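Local coordinates for endo-N-acetyl-beta-D-glucosaminidase (Hypocrea jecorina, PDB 4AC1), which removes N-glycans from the fungus's cellulases as a family 18 glycoside hydrolase, cutting within their diacetylchitobiose core, at residues Leu119-Asp125 with Phe150-Ala155; Ile139-Arg143 with Gln179-Asp184. All coordinates share one frame; numbering follows the deposited sequence.

Interaction 1: Leu119-Asp125 with Phe150-Ala155; sequences LEGMDLD and FLITLA
F150 lays its ring over G121 where two parallel neighbours of the GH18 (beta/alpha)8 barrel meet, strands 121-125 and 151-154, the two strands of one beta-alpha-beta unit. With CG anti to the backbone N (chi1 -171°), the ring lies over the start of strand 121-125. Its face receives a CH-pi contact from G121 CA, 3.7 Å from the centroid, while L119 O lies at the ring edge, in plane. Alongside, M122 CB stands 4.1 Å from F150 CE2. Backbone bonds join the two strands along their length, among them M122 N to L151 O and L124 N to T153 O. An alanine in place of F150 would probably leave G121 CA without its aromatic cover and F146 without its stacking partner.

D123 and T153 point to the barrel interior and cross at about a right angle. T153 OG1 gives its hydrogen to D123 OD1 at 2.7 Å, reaching the anti side of the carboxylate from 31° out of its plane; Y8 OH bonds OD2, so both oxygens are held. D123, D125 and E127 belong to the DxDxE signature of family 18, which lines the active site. At this end D125 OD1 sits 3.5 Å from A155 CB. A155 N reaches L124 O only weakly, and a water bridges the two, 2.7 Å from L124 O and 3.0 Å from A155 N.

Interaction 2: Ile139-Arg143 with Gln179-Asp184; sequences IARLR and QGNDID. With ZN (zinc ion), chain K.
One turn of helix 132-146 faces the short 3-10 turn 180-182, with the CA atoms of R143 and D182 6.5 Å apart and those of A140 and Q179 7.0 Å apart. The contact joins this helix of the barrel's outer layer to the loop between helix 172-179 and strand 185-189, so two successive beta-alpha units meet here. R143 carries the polar half, in the one of its two conformers described here. CG starts anti to the backbone N (chi1 -167°), then the chain bends at chi2 and chi3, passing the D182 carboxylate and bringing the guanidinium edge to the turn's backbone. R143 NH2 bonds D182 O at 2.7 Å; the oxygen lies in the guanidinium plane, although the donor sits above the carbonyl plane, not on a lone pair. NE adds a weak bond to the same oxygen. R143 NH2 also forms a salt bridge to D184 OD2 at 3.1 Å, weak as a hydrogen bond, with the guanidinium and carboxylate planes 85° apart; OD2 has I152 N as its stronger partner, and NH1 of R143 turns to F150 O and G147 O.

I139 supplies the apolar half: CG2 rests 3.8 Å from D182 CB, and CD1 meets I183 CD1 at 3.9 Å, the two isoleucines crossing at about a right angle.

D182 OD2 binds a zinc ion at 1.9 Å and D182 OD1 more loosely at 2.6 Å. Four waters complete the shell, one donating to N181 OD1. The labour is thus divided within D182: its backbone oxygen answers the arginine, while its carboxylate charge is probably balanced mainly by the metal.

In the fold
Interactions 1 and 2 lie 10 Å apart between centres and meet along strand 151-154, which belongs to interaction 1 and touches both segments of interaction 2: helix 132-146, which connects the two strands of interaction 1, is also the helix of interaction 2. R143 NH1 reaches F150 O at 2.6 Å, and the I152 backbone pairs with D184, I152 O lying 2.8 Å from D184 N, so the strand joins the loop that leads into strand 185-189. Interaction 1 reaches into the barrel's catalytic end, where the D125 side chain is about 3 Å from that of E127 and about 4 Å from a bound zinc ion (nearest atoms). Interaction 2 sits further out, the I139 side chain about 11 Å from that of D125, with its own zinc at D182.

Interaction 1: Leu119-Asp125 with Phe150-Ala155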
loop_
_atom_site.group_PDB
_atom_site.type_symbol
_atom_site.label_atom_id
_atom_site.label_comp_id
_atom_site.label_asym_id
_atom_site.label_seq_id
_atom_site.Cartn_x
_atom_site.Cartn_y
_atom_site.Cartn_z
ATOM N N LEU A 119 -7.779 1.887 12.296
ATOM C CA LEU A 119 -6.663 1.912 11.357
ATOM C C LEU A 119 -5.731 3.066 11.646
ATOM O O LEU A 119 -6.167 4.130 12.093
ATOM C CB LEU A 119 -7.181 2.016 9.927
ATOM C CG LEU A 119 -8.090 0.871 9.474
ATOM C CD1 LEU A 119 -8.591 1.141 8.065
ATOM C CD2 LEU A 119 -7.387 -0.489 9.539
ATOM N N GLU A 120 -4.452 2.859 11.383
ATOM C CA GLU A 120 -3.433 3.852 11.689
ATOM C C GLU A 120 -2.989 4.621 10.457
ATOM O O GLU A 120 -2.133 5.494 10.532
ATOM C CB GLU A 120 -2.246 3.174 12.365
ATOM C CG GLU A 120 -2.704 2.446 13.621
ATOM C CD GLU A 120 -1.594 1.878 14.451
ATOM O OE1 GLU A 120 -0.953 0.889 14.026
ATOM O OE2 GLU A 120 -1.378 2.401 15.562
ATOM N N GLY A 121 -3.590 4.289 9.324
ATOM C CA GLY A 121 -3.289 4.963 8.078
ATOM C C GLY A 121 -4.172 4.447 6.977
ATOM O O GLY A 121 -4.895 3.465 7.136
ATOM N N MET A 122 -4.134 5.156 5.861
ATOM C CA MET A 122 -4.874 4.796 4.668
ATOM C C MET A 122 -4.015 5.007 3.419
ATOM O O MET A 122 -3.467 6.088 3.205
ATOM C CB MET A 122 -6.191 5.597 4.587
ATOM C CG MET A 122 -7.111 5.218 3.413
ATOM S SD MET A 122 -7.676 3.500 3.372
ATOM C CE MET A 122 -8.286 3.333 5.043
ATOM N N ASP A 123 -3.947 3.953 2.602
ATOM C CA ASP A 123 -3.296 3.967 1.294
ATOM C C ASP A 123 -4.381 4.202 0.254
ATOM O O ASP A 123 -5.401 3.512 0.235
ATOM C CB ASP A 123 -2.595 2.618 1.054
ATOM C CG ASP A 123 -1.768 2.570 -0.222
ATOM O OD1 ASP A 123 -0.979 3.496 -0.518
ATOM O OD2 ASP A 123 -1.875 1.552 -0.935
ATOM N N LEU A 124 -4.164 5.222 -0.573
ATOM C CA LEU A 124 -5.075 5.553 -1.672
ATOM C C LEU A 124 -4.462 5.004 -2.952
ATOM O O LEU A 124 -3.569 5.621 -3.547
ATOM C CB LEU A 124 -5.300 7.065 -1.794
ATOM C CG LEU A 124 -5.840 7.878 -0.610
ATOM C CD1 LEU A 124 -7.037 7.231 0.057
ATOM C CD2 LEU A 124 -4.774 8.145 0.412
ATOM N N ASP A 125 -4.918 3.811 -3.339
ATOM C CA ASP A 125 -4.374 3.090 -4.495
ATOM C C ASP A 125 -5.284 3.340 -5.679
ATOM O O ASP A 125 -6.262 2.631 -5.906
ATOM C CB ASP A 125 -4.273 1.603 -4.159
ATOM C CG ASP A 125 -3.578 0.780 -5.226
ATOM O OD1 ASP A 125 -3.197 1.289 -6.302
ATOM O OD2 ASP A 125 -3.447 -0.445 -4.973
ATOM N N PHE A 150 -1.324 10.359 11.516
ATOM C CA PHE A 150 -2.045 9.377 10.687
ATOM C C PHE A 150 -1.261 9.150 9.395
ATOM O O PHE A 150 -0.742 10.099 8.818
ATOM C CB PHE A 150 -3.433 9.903 10.366
ATOM C CG PHE A 150 -4.336 8.895 9.707
ATOM C CD1 PHE A 150 -4.861 7.830 10.437
ATOM C CD2 PHE A 150 -4.694 9.028 8.370
ATOM C CE1 PHE A 150 -5.704 6.898 9.840
ATOM C CE2 PHE A 150 -5.544 8.092 7.761
ATOM C CZ PHE A 150 -6.040 7.027 8.496
ATOM N N LEU A 151 -1.129 7.899 8.967
ATOM C CA LEU A 151 -0.338 7.604 7.771
ATOM C C LEU A 151 -1.182 7.740 6.520
ATOM O O LEU A 151 -2.258 7.170 6.436
ATOM C CB LEU A 151 0.301 6.212 7.847
ATOM C CG LEU A 151 1.306 6.065 8.994
ATOM C CD1 LEU A 151 1.785 4.631 9.078
ATOM C CD2 LEU A 151 2.492 7.037 8.864
ATOM N N ILE A 152 -0.716 8.535 5.566
ATOM C CA ILE A 152 -1.398 8.679 4.284
ATOM C C ILE A 152 -0.404 8.339 3.192
ATOM O O ILE A 152 0.645 8.968 3.080
ATOM C CB ILE A 152 -1.975 10.099 4.070
ATOM C CG1 ILE A 152 -2.977 10.446 5.187
ATOM C CG2 ILE A 152 -2.665 10.210 2.703
ATOM C CD1 ILE A 152 -3.560 11.856 5.130
ATOM N N THR A 153 -0.742 7.333 2.387
ATOM C CA THR A 153 0.133 6.918 1.304
ATOM C C THR A 153 -0.656 6.791 0.005
ATOM O O THR A 153 -1.888 6.797 0.010
ATOM C CB THR A 153 0.862 5.594 1.649
ATOM O OG1 THR A 153 -0.096 4.543 1.800
ATOM C CG2 THR A 153 1.618 5.718 2.946
ATOM N N LEU A 154 0.064 6.719 -1.112
ATOM C CA LEU A 154 -0.540 6.388 -2.398
ATOM C C LEU A 154 0.272 5.275 -3.024
ATOM O O LEU A 154 1.382 4.995 -2.573
ATOM C CB LEU A 154 -0.630 7.608 -3.314
ATOM C CG LEU A 154 -1.567 8.710 -2.822
ATOM C CD1 LEU A 154 -0.815 9.766 -1.986
ATOM C CD2 LEU A 154 -2.333 9.321 -3.978
ATOM N N ALA A 155 -0.272 4.663 -4.076
ATOM C CA ALA A 155 0.389 3.574 -4.776
ATOM C C ALA A 155 0.504 3.874 -6.280
ATOM O O ALA A 155 -0.073 3.166 -7.107
ATOM C CB ALA A 155 -0.367 2.260 -4.522
HETATM O O HOH W 1 -2.360 5.602 -6.005
#

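Interaction 2: Ile139-Arg143 with Gln179-Asp184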
loop_
_atom_site.group_PDB
_atom_site.type_symbol
_atom_site.label_atom_id
_atom_site.label_comp_id
_atom_site.label_asym_id
_atom_site.label_seq_id
_atom_site.Cartn_x
_atom_site.Cartn_y
_atom_site.Cartn_z
ATOM N N ILE A 139 -6.835 13.902 0.274
ATOM C CA ILE A 139 -5.647 13.862 1.120
ATOM C C ILE A 139 -5.680 14.980 2.155
ATOM O O ILE A 139 -5.429 14.738 3.329
ATOM C CB ILE A 139 -4.373 13.950 0.262
ATOM C CG1 ILE A 139 -4.270 12.688 -0.594
ATOM C CG2 ILE A 139 -3.109 14.171 1.131
ATOM C CD1 ILE A 139 -3.185 12.702 -1.588
ATOM N N ALA A 140 -5.982 16.206 1.720
ATOM C CA ALA A 140 -6.040 17.325 2.653
ATOM C C ALA A 140 -7.092 17.138 3.749
ATOM O O ALA A 140 -6.861 17.478 4.910
ATOM C CB ALA A 140 -6.264 18.650 1.906
ATOM N N ARG A 141 -8.242 16.594 3.367
ATOM C CA ARG A 141 -9.332 16.346 4.297
ATOM C C ARG A 141 -8.977 15.239 5.293
ATOM O O ARG A 141 -9.233 15.386 6.495
ATOM C CB ARG A 141 -10.635 16.018 3.558
ATOM C CG ARG A 141 -11.813 15.693 4.462
ATOM C CD ARG A 141 -12.219 16.832 5.382
ATOM N NE ARG A 141 -13.409 16.438 6.131
ATOM C CZ ARG A 141 -14.645 16.498 5.643
ATOM N NH1 ARG A 141 -14.853 16.973 4.420
ATOM N NH2 ARG A 141 -15.672 16.089 6.378
ATOM N N LEU A 142 -8.377 14.151 4.798
ATOM C CA LEU A 142 -7.892 13.085 5.692
ATOM C C LEU A 142 -6.888 13.634 6.693
ATOM O O LEU A 142 -6.967 13.342 7.889
ATOM C CB LEU A 142 -7.269 11.947 4.885
ATOM C CG LEU A 142 -8.241 10.958 4.235
ATOM C CD1 LEU A 142 -7.495 10.097 3.231
ATOM C CD2 LEU A 142 -8.934 10.085 5.286
ATOM N N ARG A 143 -5.943 14.439 6.202
ATOM C CA ARG A 143 -4.919 15.052 7.044
ATOM C C ARG A 143 -5.563 15.972 8.092
ATOM O O ARG A 143 -5.161 15.992 9.260
ATOM C CB ARG A 143 -3.920 15.808 6.155
ATOM C CG ARG A 143 -2.623 16.248 6.815
ATOM C CD ARG A 143 -1.977 15.132 7.624
ATOM N NE ARG A 143 -1.270 14.132 6.815
ATOM C CZ ARG A 143 -0.892 12.958 7.305
ATOM N NH1 ARG A 143 -1.177 12.663 8.564
ATOM N NH2 ARG A 143 -0.248 12.081 6.551
ATOM N N GLN A 179 0.497 18.658 -1.831
ATOM C CA GLN A 179 0.138 17.805 -0.688
ATOM C C GLN A 179 1.273 16.908 -0.215
ATOM O O GLN A 179 1.056 16.070 0.662
ATOM C CB GLN A 179 -1.102 16.942 -0.991
ATOM C CG GLN A 179 -2.409 17.622 -0.638
ATOM C CD GLN A 179 -2.791 18.687 -1.646
ATOM O OE1 GLN A 179 -2.665 18.475 -2.852
ATOM N NE2 GLN A 179 -3.281 19.819 -1.167
ATOM N N GLY A 180 2.483 17.091 -0.749
ATOM C CA GLY A 180 3.605 16.208 -0.408
ATOM C C GLY A 180 3.922 16.118 1.069
ATOM O O GLY A 180 4.298 15.061 1.567
ATOM N N ASN A 181 3.782 17.233 1.775
ATOM C CA ASN A 181 4.002 17.246 3.223
ATOM C C ASN A 181 2.933 16.468 3.995
ATOM O O ASN A 181 3.116 16.182 5.174
ATOM C CB ASN A 181 4.077 18.687 3.741
ATOM C CG ASN A 181 2.774 19.439 3.556
ATOM O OD1 ASN A 181 2.137 19.350 2.500
ATOM N ND2 ASN A 181 2.374 20.196 4.574
ATOM N N ASP A 182 1.821 16.148 3.332
ATOM C CA ASP A 182 0.729 15.373 3.927
ATOM C C ASP A 182 0.820 13.895 3.558
ATOM O O ASP A 182 0.019 13.084 4.018
ATOM C CB ASP A 182 -0.623 15.877 3.430
ATOM C CG ASP A 182 -0.873 17.336 3.734
ATOM O OD1 ASP A 182 -0.225 17.926 4.625
ATOM O OD2 ASP A 182 -1.753 17.905 3.059
ATOM N N ILE A 183 1.785 13.538 2.718
ATOM C CA ILE A 183 1.895 12.176 2.192
ATOM C C ILE A 183 3.156 11.570 2.775
ATOM O O ILE A 183 4.241 12.126 2.630
ATOM C CB ILE A 183 1.942 12.178 0.645
ATOM C CG1 ILE A 183 0.607 12.664 0.066
ATOM C CG2 ILE A 183 2.314 10.791 0.122
ATOM C CD1 ILE A 183 0.687 13.110 -1.380
ATOM N N ASP A 184 3.012 10.433 3.436
ATOM C CA ASP A 184 4.156 9.820 4.112
ATOM C C ASP A 184 5.098 9.086 3.168
ATOM O O ASP A 184 6.312 9.179 3.329
ATOM C CB ASP A 184 3.704 8.954 5.293
ATOM C CG ASP A 184 3.003 9.767 6.331
ATOM O OD1 ASP A 184 3.696 10.492 7.084
ATOM O OD2 ASP A 184 1.762 9.782 6.368
HETATM ZN ZN ZN K . -1.591 19.783 3.511
HETATM O O HOH W 2 -0.177 20.346 1.979
HETATM O O HOH W 3 -2.706 21.404 3.331
HETATM O O HOH W 4 -3.114 19.674 1.702
HETATM O O HOH W 5 -2.680 19.583 5.519
#